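Local coordinates for protein 3-phosphoshikimate 1-carboxyvinyltransferase (Streptomyces sviceus, PDB 7M0O) that probably transfers the enolpyruvyl group of phosphoenolpyruvate to the 5-hydroxyl of shikimate-3-phosphate, the sixth step of the pathway to chorismate, at residues G143-L148 and G170-V175; L163-R168 and F205-G210. One frame throughout, in Å; residues are numbered along the deposited sequence.

Interaction 1: residues G143-L148 and G170-V175; sequences GGEVTL and GLRIRV
E145, R172 and R174 stand side by side on one face of a parallel strand pair, and water rather than direct contact joins their charges. The E145 chain is extended beyond CG, bringing its carboxylate near both guanidinium groups, whose planes are turned 46° (R172) and 81° (R174) from it. E145 OE2 stays 4.1 Å from R174 NH1, too far for a salt bridge. Instead, one water donates to E145 OE2 and accepts from R172 NE, lying in the guanidinium plane at its edge; a second donates to the same OE2 and accepts from R174 NH2. R174 leaves its backbone with CG opposite N (chi1 -176°) and bends at chi3, running obliquely past T147, whose OG1 lies 3.8 Å from R174 CB. A third water sits between T147 OG1 and R174 NH1; its bond from NH1 is weak. Long polar chains suit this solvent-facing side.

The other face is apolar. V146 and I173 point the same way, CG1 to CG1 at 4.0 Å, while L171 brings CD2 to 3.8 Å from G143 CA. G143 also presses its CA to 3.2 Å from G170 O, and both G143 and G144 have positive phi, which suits residues lacking CB. Between the two faces, the backbones are joined in parallel pairing: G144 N binds G170 O at 2.7 Å, and R172 N, V146 N, R174 N and L148 N continue the alternation, R174 N meeting V146 O at 2.8 Å and almost straight.

Together with helix 155-163, these strands form a beta-alpha-beta unit. L157 and L160 of that helix pack on I173, A115 of helix 110-118 meets V146, and strand 204-207 pairs with the other edge of 171-174.

Interaction 2: residues L163-R168 and F205-G210; sequences LGPLTR and FVVPPG
The turn that leaves helix 155-163, a short 3-10 segment at 164-166, packs against the end of strand 204-207 and the proline-rich exit that follows it. V207 carries the apolar part: its CG1, anti to the backbone N (chi1 -173°), reaches P165 CD at 3.6 Å and G164 CA at 3.8 Å. G164, with no side chain, lets this methyl settle against its CA. P165 also lays its CA 3.3 Å from P208 O in a CA-H...O contact; that carbonyl is buried here without a conventional partner in the model. P208 and P209 bring no N-H, which suits a strand end leaving the sheet.

Within the beta-alpha-beta crossover, this turn returns the chain from helix 155-163 to strand 171-174. G164 O fixes its shape by accepting from both T167 N and T167 OG1, the hydroxyl approaching in the carbonyl plane at 2.7 Å. Beyond it, P209 sets CB against two backbone oxygens, R168 O at 3.6 Å and T167 O at 3.7 Å. One water bridges the segments, donating to P165 O and T167 O and accepting from G210 N at 2.8 Å. R168 turns its guanidinium elsewhere, to a salt bridge with E142.

The centres of the two interactions lie about 9 Å apart; both reach one four-stranded mixed sheet ordered 144-147, 171-174, 204-207, 199-201. Along the chain their segments alternate: 143-148, 163-168, 170-175, 205-210. Interaction 1 joins the parallel strands at one edge of the sheet; interaction 2 lies at the end where strand 204-207 exits. They meet directly, with probable hydrogen bonds from F205 N to I173 O and from V207 N to L171 O in the antiparallel pairing, and with L171 CD1 packed 3.5 Å from G164 CA. Their centres lie about 25 and 24 Å from the chain's centre. From 144 to 207 the elements run strand, helix, strand, helix, strand, strand, an order characteristic of the EPSP synthase fold.

Interaction 1: residues G143-L148 and G170-V175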
ATOM      1  N   GLY A 143     -28.784  -3.373   1.277  1.00 15.38           N
ATOM      2  CA  GLY A 143     -27.997  -3.051   2.445  1.00 19.26           C
ATOM      3  C   GLY A 143     -28.406  -3.843   3.671  1.00 15.66           C
ATOM      4  O   GLY A 143     -29.016  -4.910   3.592  1.00 18.59           O
ATOM      5  N   GLY A 144     -28.051  -3.301   4.830  1.00 15.06           N
ATOM      6  CA  GLY A 144     -28.308  -3.984   6.087  1.00 19.08           C
ATOM      7  C   GLY A 144     -27.123  -4.757   6.632  1.00 23.86           C
ATOM      8  O   GLY A 144     -25.972  -4.425   6.331  1.00 18.84           O
ATOM      9  N   GLU A 145     -27.380  -5.795   7.424  1.00 17.01           N
ATOM     10  CA  GLU A 145     -26.304  -6.538   8.076  1.00 18.24           C
ATOM     11  C   GLU A 145     -25.635  -7.511   7.112  1.00 19.78           C
ATOM     12  O   GLU A 145     -26.265  -8.044   6.195  1.00 21.32           O
ATOM     13  CB  GLU A 145     -26.834  -7.317   9.281  1.00 20.51           C
ATOM     14  CG  GLU A 145     -27.191  -6.460  10.475  1.00 28.24           C
ATOM     15  CD  GLU A 145     -27.632  -7.290  11.665  1.00 39.97           C
ATOM     16  OE1 GLU A 145     -28.252  -8.351  11.451  1.00 33.07           O
ATOM     17  OE2 GLU A 145     -27.356  -6.886  12.816  1.00 38.59           O
ATOM     18  N   VAL A 146     -24.336  -7.734   7.324  1.00 16.93           N
ATOM     19  CA  VAL A 146     -23.596  -8.791   6.641  1.00 17.31           C
ATOM     20  C   VAL A 146     -22.427  -9.189   7.535  1.00 19.93           C
ATOM     21  O   VAL A 146     -21.862  -8.351   8.242  1.00 20.07           O
ATOM     22  CB  VAL A 146     -23.142  -8.345   5.234  1.00 19.31           C
ATOM     23  CG1 VAL A 146     -22.247  -7.104   5.315  1.00 19.24           C
ATOM     24  CG2 VAL A 146     -22.490  -9.508   4.465  1.00 19.95           C
ATOM     25  N   THR A 147     -22.089 -10.473   7.534  1.00 18.84           N
ATOM     26  CA  THR A 147     -20.969 -10.988   8.314  1.00 20.01           C
ATOM     27  C   THR A 147     -19.893 -11.460   7.347  1.00 22.45           C
ATOM     28  O   THR A 147     -20.131 -12.365   6.540  1.00 25.28           O
ATOM     29  CB  THR A 147     -21.407 -12.124   9.244  1.00 26.09           C
ATOM     30  OG1 THR A 147     -22.433 -11.653  10.129  1.00 25.72           O
ATOM     31  CG2 THR A 147     -20.228 -12.622  10.077  1.00 32.41           C
ATOM     32  N   LEU A 148     -18.715 -10.847   7.420  1.00 23.06           N
ATOM     33  CA  LEU A 148     -17.620 -11.167   6.514  1.00 24.24           C
ATOM     34  C   LEU A 148     -16.643 -12.109   7.202  1.00 34.25           C
ATOM     35  O   LEU A 148     -16.270 -11.888   8.361  1.00 34.02           O
ATOM     36  CB  LEU A 148     -16.906  -9.891   6.065  1.00 22.80           C
ATOM     37  CG  LEU A 148     -15.587 -10.089   5.321  1.00 25.99           C
ATOM     38  CD1 LEU A 148     -15.838 -10.503   3.888  1.00 18.56           C
ATOM     39  CD2 LEU A 148     -14.805  -8.808   5.359  1.00 24.57           C
ATOM     40  N   GLY A 170     -27.481   1.471   3.620  1.00 18.06           N
ATOM     41  CA  GLY A 170     -26.223   1.385   4.333  1.00 17.19           C
ATOM     42  C   GLY A 170     -25.889  -0.049   4.704  1.00 19.03           C
ATOM     43  O   GLY A 170     -26.663  -0.984   4.486  1.00 19.26           O
ATOM     44  N   LEU A 171     -24.699  -0.229   5.272  1.00 11.80           N
ATOM     45  CA  LEU A 171     -24.245  -1.548   5.686  1.00 13.95           C
ATOM     46  C   LEU A 171     -23.886  -1.571   7.167  1.00 16.64           C
ATOM     47  O   LEU A 171     -23.465  -0.560   7.749  1.00 18.01           O
ATOM     48  CB  LEU A 171     -23.024  -2.006   4.849  1.00 13.68           C
ATOM     49  CG  LEU A 171     -23.349  -2.346   3.391  1.00 15.15           C
ATOM     50  CD1 LEU A 171     -22.036  -2.716   2.661  1.00 10.36           C
ATOM     51  CD2 LEU A 171     -24.341  -3.498   3.312  1.00 14.83           C
ATOM     52  N   ARG A 172     -24.069  -2.743   7.768  1.00 16.06           N
ATOM     53  CA  ARG A 172     -23.547  -3.080   9.091  1.00 20.38           C
ATOM     54  C   ARG A 172     -22.693  -4.334   8.904  1.00 16.36           C
ATOM     55  O   ARG A 172     -23.220  -5.451   8.886  1.00 19.72           O
ATOM     56  CB  ARG A 172     -24.680  -3.297  10.097  1.00 21.37           C
ATOM     57  CG  ARG A 172     -25.372  -2.030  10.568  1.00 20.22           C
ATOM     58  CD  ARG A 172     -26.413  -2.347  11.649  1.00 24.73           C
ATOM     59  NE  ARG A 172     -25.788  -2.749  12.913  1.00 26.87           N
ATOM     60  CZ  ARG A 172     -25.551  -1.924  13.929  1.00 28.68           C
ATOM     61  NH1 ARG A 172     -25.880  -0.639  13.839  1.00 21.59           N
ATOM     62  NH2 ARG A 172     -24.982  -2.387  15.039  1.00 30.11           N
ATOM     63  N   ILE A 173     -21.380  -4.144   8.754  1.00 14.46           N
ATOM     64  CA  ILE A 173     -20.441  -5.213   8.426  1.00 15.64           C
ATOM     65  C   ILE A 173     -19.852  -5.774   9.717  1.00 22.41           C
ATOM     66  O   ILE A 173     -19.080  -5.097  10.402  1.00 21.77           O
ATOM     67  CB  ILE A 173     -19.327  -4.711   7.495  1.00 18.02           C
ATOM     68  CG1 ILE A 173     -19.930  -4.031   6.263  1.00 13.76           C
ATOM     69  CG2 ILE A 173     -18.388  -5.859   7.123  1.00 14.95           C
ATOM     70  CD1 ILE A 173     -18.966  -3.077   5.506  1.00 14.21           C
ATOM     71  N   ARG A 174     -20.167  -7.032  10.018  1.00 20.51           N
ATOM     72  CA  ARG A 174     -19.633  -7.715  11.189  1.00 21.96           C
ATOM     73  C   ARG A 174     -18.370  -8.492  10.819  1.00 28.33           C
ATOM     74  O   ARG A 174     -18.384  -9.318   9.899  1.00 19.57           O
ATOM     75  CB  ARG A 174     -20.701  -8.638  11.781  1.00 27.07           C
ATOM     76  CG  ARG A 174     -20.289  -9.340  13.069  1.00 33.45           C
ATOM     77  CD  ARG A 174     -21.471 -10.071  13.720  1.00 33.57           C
ATOM     78  NE  ARG A 174     -22.239  -9.184  14.594  1.00 33.89           N
ATOM     79  CZ  ARG A 174     -23.527  -8.889  14.429  1.00 43.87           C
ATOM     80  NH1 ARG A 174     -24.214  -9.416  13.421  1.00 49.18           N
ATOM     81  NH2 ARG A 174     -24.130  -8.063  15.275  1.00 42.96           N
ATOM     82  N   VAL A 175     -17.274  -8.208  11.523  1.00 21.07           N
ATOM     83  CA  VAL A 175     -16.050  -8.986  11.406  1.00 24.43           C
ATOM     84  C   VAL A 175     -15.612  -9.497  12.780  1.00 28.71           C
ATOM     85  O   VAL A 175     -16.362 -10.177  13.480  1.00 34.84           O
ATOM     86  CB  VAL A 175     -14.911  -8.175  10.772  1.00 27.09           C
ATOM     87  CG1 VAL A 175     -13.737  -9.090  10.465  1.00 30.13           C
ATOM     88  CG2 VAL A 175     -15.384  -7.439   9.521  1.00 23.93           C
TER
HETATM   89  O   HOH W   1     -25.070  -5.782  13.145  1.00 25.50           O
HETATM   90  O   HOH W   2     -27.065  -8.882  14.832  1.00 35.54           O
HETATM   91  O   HOH W   3     -24.192  -9.794  10.751  1.00 29.87           O

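Interaction 2: residues L163-R168 and F205-G210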
ATOM      1  N   LEU A 163     -18.330  -0.281  -0.645  1.00 12.91           N
ATOM      2  CA  LEU A 163     -19.672  -0.492  -1.201  1.00 12.53           C
ATOM      3  C   LEU A 163     -20.764   0.191  -0.380  1.00 15.74           C
ATOM      4  O   LEU A 163     -21.778   0.635  -0.949  1.00 12.38           O
ATOM      5  CB  LEU A 163     -19.939  -2.001  -1.300  1.00 12.45           C
ATOM      6  CG  LEU A 163     -21.357  -2.483  -1.642  1.00 11.25           C
ATOM      7  CD1 LEU A 163     -21.688  -2.187  -3.073  1.00 11.84           C
ATOM      8  CD2 LEU A 163     -21.509  -3.974  -1.373  1.00  9.79           C
ATOM      9  N   GLY A 164     -20.584   0.275   0.940  1.00 13.28           N
ATOM     10  CA  GLY A 164     -21.634   0.691   1.845  1.00 13.94           C
ATOM     11  C   GLY A 164     -22.474   1.884   1.426  1.00 13.05           C
ATOM     12  O   GLY A 164     -23.710   1.811   1.431  1.00 14.65           O
ATOM     13  N   PRO A 165     -21.850   3.021   1.096  1.00 12.16           N
ATOM     14  CA  PRO A 165     -22.643   4.216   0.748  1.00 13.86           C
ATOM     15  C   PRO A 165     -23.380   4.099  -0.576  1.00 15.65           C
ATOM     16  O   PRO A 165     -24.249   4.937  -0.850  1.00 14.70           O
ATOM     17  CB  PRO A 165     -21.595   5.344   0.712  1.00 18.76           C
ATOM     18  CG  PRO A 165     -20.400   4.789   1.518  1.00 13.06           C
ATOM     19  CD  PRO A 165     -20.407   3.322   1.182  1.00 13.14           C
ATOM     20  N   LEU A 166     -23.057   3.109  -1.414  1.00 13.25           N
ATOM     21  CA  LEU A 166     -23.824   2.865  -2.633  1.00 15.26           C
ATOM     22  C   LEU A 166     -25.077   2.040  -2.383  1.00 15.91           C
ATOM     23  O   LEU A 166     -25.919   1.956  -3.276  1.00 13.64           O
ATOM     24  CB  LEU A 166     -22.962   2.153  -3.681  1.00  9.87           C
ATOM     25  CG  LEU A 166     -21.578   2.775  -3.831  1.00 15.14           C
ATOM     26  CD1 LEU A 166     -20.760   2.030  -4.898  1.00 18.26           C
ATOM     27  CD2 LEU A 166     -21.686   4.247  -4.187  1.00 19.01           C
ATOM     28  N   THR A 167     -25.206   1.425  -1.212  1.00 13.43           N
ATOM     29  CA  THR A 167     -26.374   0.617  -0.910  1.00 13.90           C
ATOM     30  C   THR A 167     -27.548   1.518  -0.531  1.00 16.49           C
ATOM     31  O   THR A 167     -27.388   2.702  -0.212  1.00 15.55           O
ATOM     32  CB  THR A 167     -26.075  -0.361   0.222  1.00 13.06           C
ATOM     33  OG1 THR A 167     -26.004   0.358   1.461  1.00 14.28           O
ATOM     34  CG2 THR A 167     -24.763  -1.094  -0.032  1.00 13.63           C
ATOM     35  N   ARG A 168     -28.752   0.943  -0.584  1.00 15.79           N
ATOM     36  CA  ARG A 168     -29.936   1.758  -0.348  1.00 13.91           C
ATOM     37  C   ARG A 168     -30.113   2.098   1.126  1.00 13.72           C
ATOM     38  O   ARG A 168     -30.590   3.192   1.443  1.00 17.30           O
ATOM     39  CB  ARG A 168     -31.166   1.047  -0.913  1.00 19.06           C
ATOM     40  CG  ARG A 168     -30.998   0.742  -2.390  1.00 16.50           C
ATOM     41  CD  ARG A 168     -32.293   0.299  -3.052  1.00 21.31           C
ATOM     42  NE  ARG A 168     -32.530  -1.144  -2.950  1.00 23.55           N
ATOM     43  CZ  ARG A 168     -32.112  -2.060  -3.823  1.00 18.80           C
ATOM     44  NH1 ARG A 168     -31.404  -1.720  -4.896  1.00 18.80           N
ATOM     45  NH2 ARG A 168     -32.416  -3.337  -3.625  1.00 22.72           N
ATOM     46  N   PHE A 205     -18.784  -2.543  11.584  1.00 19.57           N
ATOM     47  CA  PHE A 205     -18.595  -1.263  10.928  1.00 21.30           C
ATOM     48  C   PHE A 205     -19.943  -0.795  10.395  1.00 20.01           C
ATOM     49  O   PHE A 205     -20.626  -1.538   9.678  1.00 18.26           O
ATOM     50  CB  PHE A 205     -17.580  -1.374   9.787  1.00 14.29           C
ATOM     51  CG  PHE A 205     -16.186  -1.779  10.219  1.00 13.51           C
ATOM     52  CD1 PHE A 205     -15.198  -0.826  10.410  1.00 20.33           C
ATOM     53  CD2 PHE A 205     -15.867  -3.112  10.397  1.00 16.50           C
ATOM     54  CE1 PHE A 205     -13.912  -1.196  10.786  1.00 19.84           C
ATOM     55  CE2 PHE A 205     -14.583  -3.501  10.774  1.00 20.03           C
ATOM     56  CZ  PHE A 205     -13.599  -2.534  10.970  1.00 22.97           C
ATOM     57  N   VAL A 206     -20.320   0.429  10.746  1.00 17.60           N
ATOM     58  CA  VAL A 206     -21.648   0.973  10.469  1.00 16.85           C
ATOM     59  C   VAL A 206     -21.481   2.060   9.410  1.00 22.83           C
ATOM     60  O   VAL A 206     -21.046   3.182   9.705  1.00 20.45           O
ATOM     61  CB  VAL A 206     -22.310   1.512  11.743  1.00 17.58           C
ATOM     62  CG1 VAL A 206     -23.632   2.170  11.415  1.00 22.58           C
ATOM     63  CG2 VAL A 206     -22.479   0.393  12.749  1.00 18.85           C
ATOM     64  N   VAL A 207     -21.820   1.734   8.169  1.00 16.74           N
ATOM     65  CA  VAL A 207     -21.566   2.590   7.015  1.00 14.20           C
ATOM     66  C   VAL A 207     -22.901   3.148   6.537  1.00 22.25           C
ATOM     67  O   VAL A 207     -23.805   2.364   6.219  1.00 15.85           O
ATOM     68  CB  VAL A 207     -20.862   1.828   5.878  1.00 14.01           C
ATOM     69  CG1 VAL A 207     -20.454   2.810   4.772  1.00 13.30           C
ATOM     70  CG2 VAL A 207     -19.656   1.068   6.420  1.00 16.68           C
ATOM     71  N   PRO A 208     -23.040   4.468   6.416  1.00 16.83           N
ATOM     72  CA  PRO A 208     -24.328   5.069   6.079  1.00 15.87           C
ATOM     73  C   PRO A 208     -24.585   5.055   4.583  1.00 18.07           C
ATOM     74  O   PRO A 208     -23.646   4.956   3.776  1.00 15.20           O
ATOM     75  CB  PRO A 208     -24.180   6.505   6.605  1.00 20.92           C
ATOM     76  CG  PRO A 208     -22.722   6.799   6.443  1.00 22.61           C
ATOM     77  CD  PRO A 208     -22.010   5.488   6.709  1.00 16.91           C
ATOM     78  N   PRO A 209     -25.851   5.121   4.172  1.00 18.19           N
ATOM     79  CA  PRO A 209     -26.182   5.299   2.756  1.00 18.67           C
ATOM     80  C   PRO A 209     -25.963   6.752   2.352  1.00 13.25           C
ATOM     81  O   PRO A 209     -25.551   7.591   3.157  1.00 20.79           O
ATOM     82  CB  PRO A 209     -27.669   4.922   2.689  1.00 18.18           C
ATOM     83  CG  PRO A 209     -28.183   5.361   4.031  1.00 19.60           C
ATOM     84  CD  PRO A 209     -27.056   5.075   5.018  1.00 18.76           C
ATOM     85  N   GLY A 210     -26.248   7.037   1.085  1.00 12.56           N
ATOM     86  CA  GLY A 210     -26.225   8.397   0.582  1.00 17.17           C
ATOM     87  C   GLY A 210     -25.095   8.737  -0.359  1.00 22.35           C
ATOM     88  O   GLY A 210     -25.059   9.864  -0.869  1.00 21.20           O
TER
HETATM   89  O   HOH W   4     -27.231   5.248  -0.872  1.00 23.78           O